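PDB 1AE9: integrase, which integrates phage lambda DNA into the host genome by site-specific recombination and, together with excisionase, excises the prophage again. Local coordinates for residues Asp7-Ile12 with Ala26-Val31. Numbering follows the deposited sequence.
Sequences DEYLKI and AMELAV
Tyr9 and Met27 bridge two nearly antiparallel helical segments, 7-12 and 26-31, whose axes make an angle of 160° and come no closer than 11.9 Å. The gap is spanned largely by these two side chains, which run past each other in opposite directions. Tyr9 points its ring at the second helix because chi1, 162°, sets CG opposite the backbone N. The Met27 chain bends at its last torsion and lays CE over one face of the Tyr9 ring, a CH-pi contact 4.1 Å from the ring centroid; the same methyl lies 3.9 Å from Ile12 CG2. Val31 CG2 approaches Tyr9 CE2 obliquely, at 3.7 Å. At the phenol end, Tyr9 OH rests 3.4 Å from Glu28 CG, and a water in the ring plane links the hydroxyl to Glu28 OE2, donating to the carboxylate. That buried carboxylate is further held by Tyr13, Thr82 and Lys85, which should favour its ionised form. Leu134 and Leu137 of helix 133-145 also pack on Tyr9. The arrangement is antiparallel helix packing in the interior of the tyrosine recombinase catalytic domain, with Val31 about 8 Å, between side chains, from the predicted active-site Arg135.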
ATOM      1  N   ASP A   7      -8.471  26.998  -9.503  1.00 17.34           N
ATOM      2  CA  ASP A   7      -9.845  26.809  -9.972  1.00 18.15           C
ATOM      3  C   ASP A   7     -10.167  25.308 -10.109  1.00 17.90           C
ATOM      4  O   ASP A   7     -11.276  24.870  -9.780  1.00 17.92           O
ATOM      5  CB  ASP A   7     -10.088  27.560 -11.299  1.00 19.02           C
ATOM      6  CG  ASP A   7     -11.584  27.774 -11.606  1.00 20.70           C
ATOM      7  OD1 ASP A   7     -12.273  28.489 -10.845  1.00 21.30           O
ATOM      8  OD2 ASP A   7     -12.079  27.237 -12.618  1.00 20.15           O
ATOM      9  N   GLU A   8      -9.187  24.523 -10.553  1.00 17.24           N
ATOM     10  CA  GLU A   8      -9.365  23.081 -10.709  1.00 16.55           C
ATOM     11  C   GLU A   8      -9.520  22.416  -9.346  1.00 16.15           C
ATOM     12  O   GLU A   8     -10.305  21.476  -9.203  1.00 17.40           O
ATOM     13  CB  GLU A   8      -8.201  22.470 -11.497  1.00 17.01           C
ATOM     14  CG  GLU A   8      -8.227  22.841 -12.980  1.00 20.37           C
ATOM     15  CD  GLU A   8      -6.977  22.424 -13.747  1.00 22.80           C
ATOM     16  OE1 GLU A   8      -5.919  22.207 -13.122  1.00 25.28           O
ATOM     17  OE2 GLU A   8      -7.051  22.330 -14.991  1.00 23.34           O
ATOM     18  N   TYR A   9      -8.792  22.918  -8.349  1.00 15.51           N
ATOM     19  CA  TYR A   9      -8.879  22.408  -6.978  1.00 15.72           C
ATOM     20  C   TYR A   9     -10.323  22.541  -6.491  1.00 15.93           C
ATOM     21  O   TYR A   9     -10.856  21.640  -5.834  1.00 14.06           O
ATOM     22  CB  TYR A   9      -7.943  23.208  -6.054  1.00 15.77           C
ATOM     23  CG  TYR A   9      -8.223  23.087  -4.562  1.00 15.68           C
ATOM     24  CD1 TYR A   9      -9.289  23.773  -3.978  1.00 16.21           C
ATOM     25  CD2 TYR A   9      -7.433  22.281  -3.738  1.00 15.31           C
ATOM     26  CE1 TYR A   9      -9.572  23.657  -2.614  1.00 16.80           C
ATOM     27  CE2 TYR A   9      -7.706  22.159  -2.363  1.00 15.76           C
ATOM     28  CZ  TYR A   9      -8.779  22.851  -1.814  1.00 17.03           C
ATOM     29  OH  TYR A   9      -9.086  22.747  -0.474  1.00 15.59           O
ATOM     30  N   LEU A  10     -10.947  23.679  -6.793  1.00 16.33           N
ATOM     31  CA  LEU A  10     -12.325  23.928  -6.381  1.00 15.08           C
ATOM     32  C   LEU A  10     -13.336  23.010  -7.075  1.00 15.08           C
ATOM     33  O   LEU A  10     -14.347  22.627  -6.471  1.00 15.55           O
ATOM     34  CB  LEU A  10     -12.687  25.411  -6.574  1.00 15.17           C
ATOM     35  CG  LEU A  10     -11.980  26.373  -5.601  1.00 15.48           C
ATOM     36  CD1 LEU A  10     -12.278  27.825  -5.945  1.00 14.50           C
ATOM     37  CD2 LEU A  10     -12.404  26.082  -4.174  1.00 14.55           C
ATOM     38  N   LYS A  11     -13.074  22.644  -8.330  1.00 15.24           N
ATOM     39  CA  LYS A  11     -13.979  21.740  -9.058  1.00 15.23           C
ATOM     40  C   LYS A  11     -13.936  20.358  -8.395  1.00 15.45           C
ATOM     41  O   LYS A  11     -14.973  19.723  -8.178  1.00 15.64           O
ATOM     42  CB  LYS A  11     -13.579  21.624 -10.535  1.00 14.79           C
ATOM     43  CG  LYS A  11     -13.510  22.945 -11.285  1.00 16.36           C
ATOM     44  CD  LYS A  11     -14.832  23.701 -11.240  1.00 18.51           C
ATOM     45  CE  LYS A  11     -14.776  24.951 -12.112  1.00 19.39           C
ATOM     46  NZ  LYS A  11     -16.006  25.766 -11.988  1.00 19.81           N
ATOM     47  N   ILE A  12     -12.730  19.901  -8.070  1.00 15.68           N
ATOM     48  CA  ILE A  12     -12.541  18.610  -7.414  1.00 14.89           C
ATOM     49  C   ILE A  12     -13.149  18.658  -6.010  1.00 16.53           C
ATOM     50  O   ILE A  12     -13.789  17.697  -5.564  1.00 16.21           O
ATOM     51  CB  ILE A  12     -11.040  18.246  -7.327  1.00 14.35           C
ATOM     52  CG1 ILE A  12     -10.465  18.084  -8.742  1.00 14.32           C
ATOM     53  CG2 ILE A  12     -10.848  16.980  -6.486  1.00 12.47           C
ATOM     54  CD1 ILE A  12      -8.955  17.844  -8.807  1.00 13.60           C
ATOM     55  N   ALA A  26      -8.509  16.848   4.190  1.00 14.48           N
ATOM     56  CA  ALA A  26      -7.142  16.476   3.842  1.00 12.52           C
ATOM     57  C   ALA A  26      -6.651  17.387   2.708  1.00 13.55           C
ATOM     58  O   ALA A  26      -5.484  17.797   2.698  1.00 12.19           O
ATOM     59  CB  ALA A  26      -7.074  15.020   3.424  1.00 12.25           C
ATOM     60  N   MET A  27      -7.546  17.717   1.769  1.00 13.55           N
ATOM     61  CA  MET A  27      -7.207  18.604   0.644  1.00 13.99           C
ATOM     62  C   MET A  27      -6.808  19.985   1.163  1.00 12.69           C
ATOM     63  O   MET A  27      -5.775  20.540   0.766  1.00 12.74           O
ATOM     64  CB  MET A  27      -8.379  18.738  -0.340  1.00 12.49           C
ATOM     65  CG  MET A  27      -8.564  17.535  -1.264  1.00 13.92           C
ATOM     66  SD  MET A  27     -10.061  17.597  -2.266  1.00 15.00           S
ATOM     67  CE  MET A  27      -9.650  19.016  -3.350  1.00 12.23           C
ATOM     68  N   GLU A  28      -7.613  20.525   2.073  1.00 13.69           N
ATOM     69  CA  GLU A  28      -7.328  21.834   2.645  1.00 14.82           C
ATOM     70  C   GLU A  28      -6.007  21.828   3.408  1.00 16.20           C
ATOM     71  O   GLU A  28      -5.177  22.728   3.238  1.00 15.63           O
ATOM     72  CB  GLU A  28      -8.453  22.262   3.575  1.00 16.40           C
ATOM     73  CG  GLU A  28      -9.736  22.603   2.856  1.00 19.75           C
ATOM     74  CD  GLU A  28     -10.856  22.996   3.801  1.00 24.15           C
ATOM     75  OE1 GLU A  28     -10.706  22.830   5.030  1.00 23.91           O
ATOM     76  OE2 GLU A  28     -11.903  23.464   3.309  1.00 28.31           O
ATOM     77  N   LEU A  29      -5.795  20.794   4.218  1.00 15.90           N
ATOM     78  CA  LEU A  29      -4.577  20.684   5.006  1.00 15.23           C
ATOM     79  C   LEU A  29      -3.337  20.553   4.109  1.00 15.55           C
ATOM     80  O   LEU A  29      -2.279  21.098   4.413  1.00 16.00           O
ATOM     81  CB  LEU A  29      -4.691  19.509   5.982  1.00 17.27           C
ATOM     82  CG  LEU A  29      -3.976  19.647   7.328  1.00 21.22           C
ATOM     83  CD1 LEU A  29      -4.565  20.817   8.122  1.00 19.74           C
ATOM     84  CD2 LEU A  29      -4.117  18.351   8.122  1.00 22.38           C
ATOM     85  N   ALA A  30      -3.477  19.867   2.982  1.00 14.77           N
ATOM     86  CA  ALA A  30      -2.369  19.694   2.052  1.00 14.46           C
ATOM     87  C   ALA A  30      -1.940  21.028   1.438  1.00 16.63           C
ATOM     88  O   ALA A  30      -0.742  21.290   1.287  1.00 16.80           O
ATOM     89  CB  ALA A  30      -2.761  18.723   0.950  1.00 12.57           C
ATOM     90  N   VAL A  31      -2.915  21.858   1.074  1.00 16.85           N
ATOM     91  CA  VAL A  31      -2.624  23.155   0.462  1.00 17.46           C
ATOM     92  C   VAL A  31      -2.128  24.199   1.464  1.00 16.88           C
ATOM     93  O   VAL A  31      -1.179  24.918   1.183  1.00 18.63           O
ATOM     94  CB  VAL A  31      -3.849  23.713  -0.341  1.00 17.82           C
ATOM     95  CG1 VAL A  31      -3.541  25.109  -0.906  1.00 14.84           C
ATOM     96  CG2 VAL A  31      -4.199  22.763  -1.495  1.00 15.70           C
TER
HETATM   97  O   HOH W   1     -11.122  24.555   0.419  1.00 19.04           O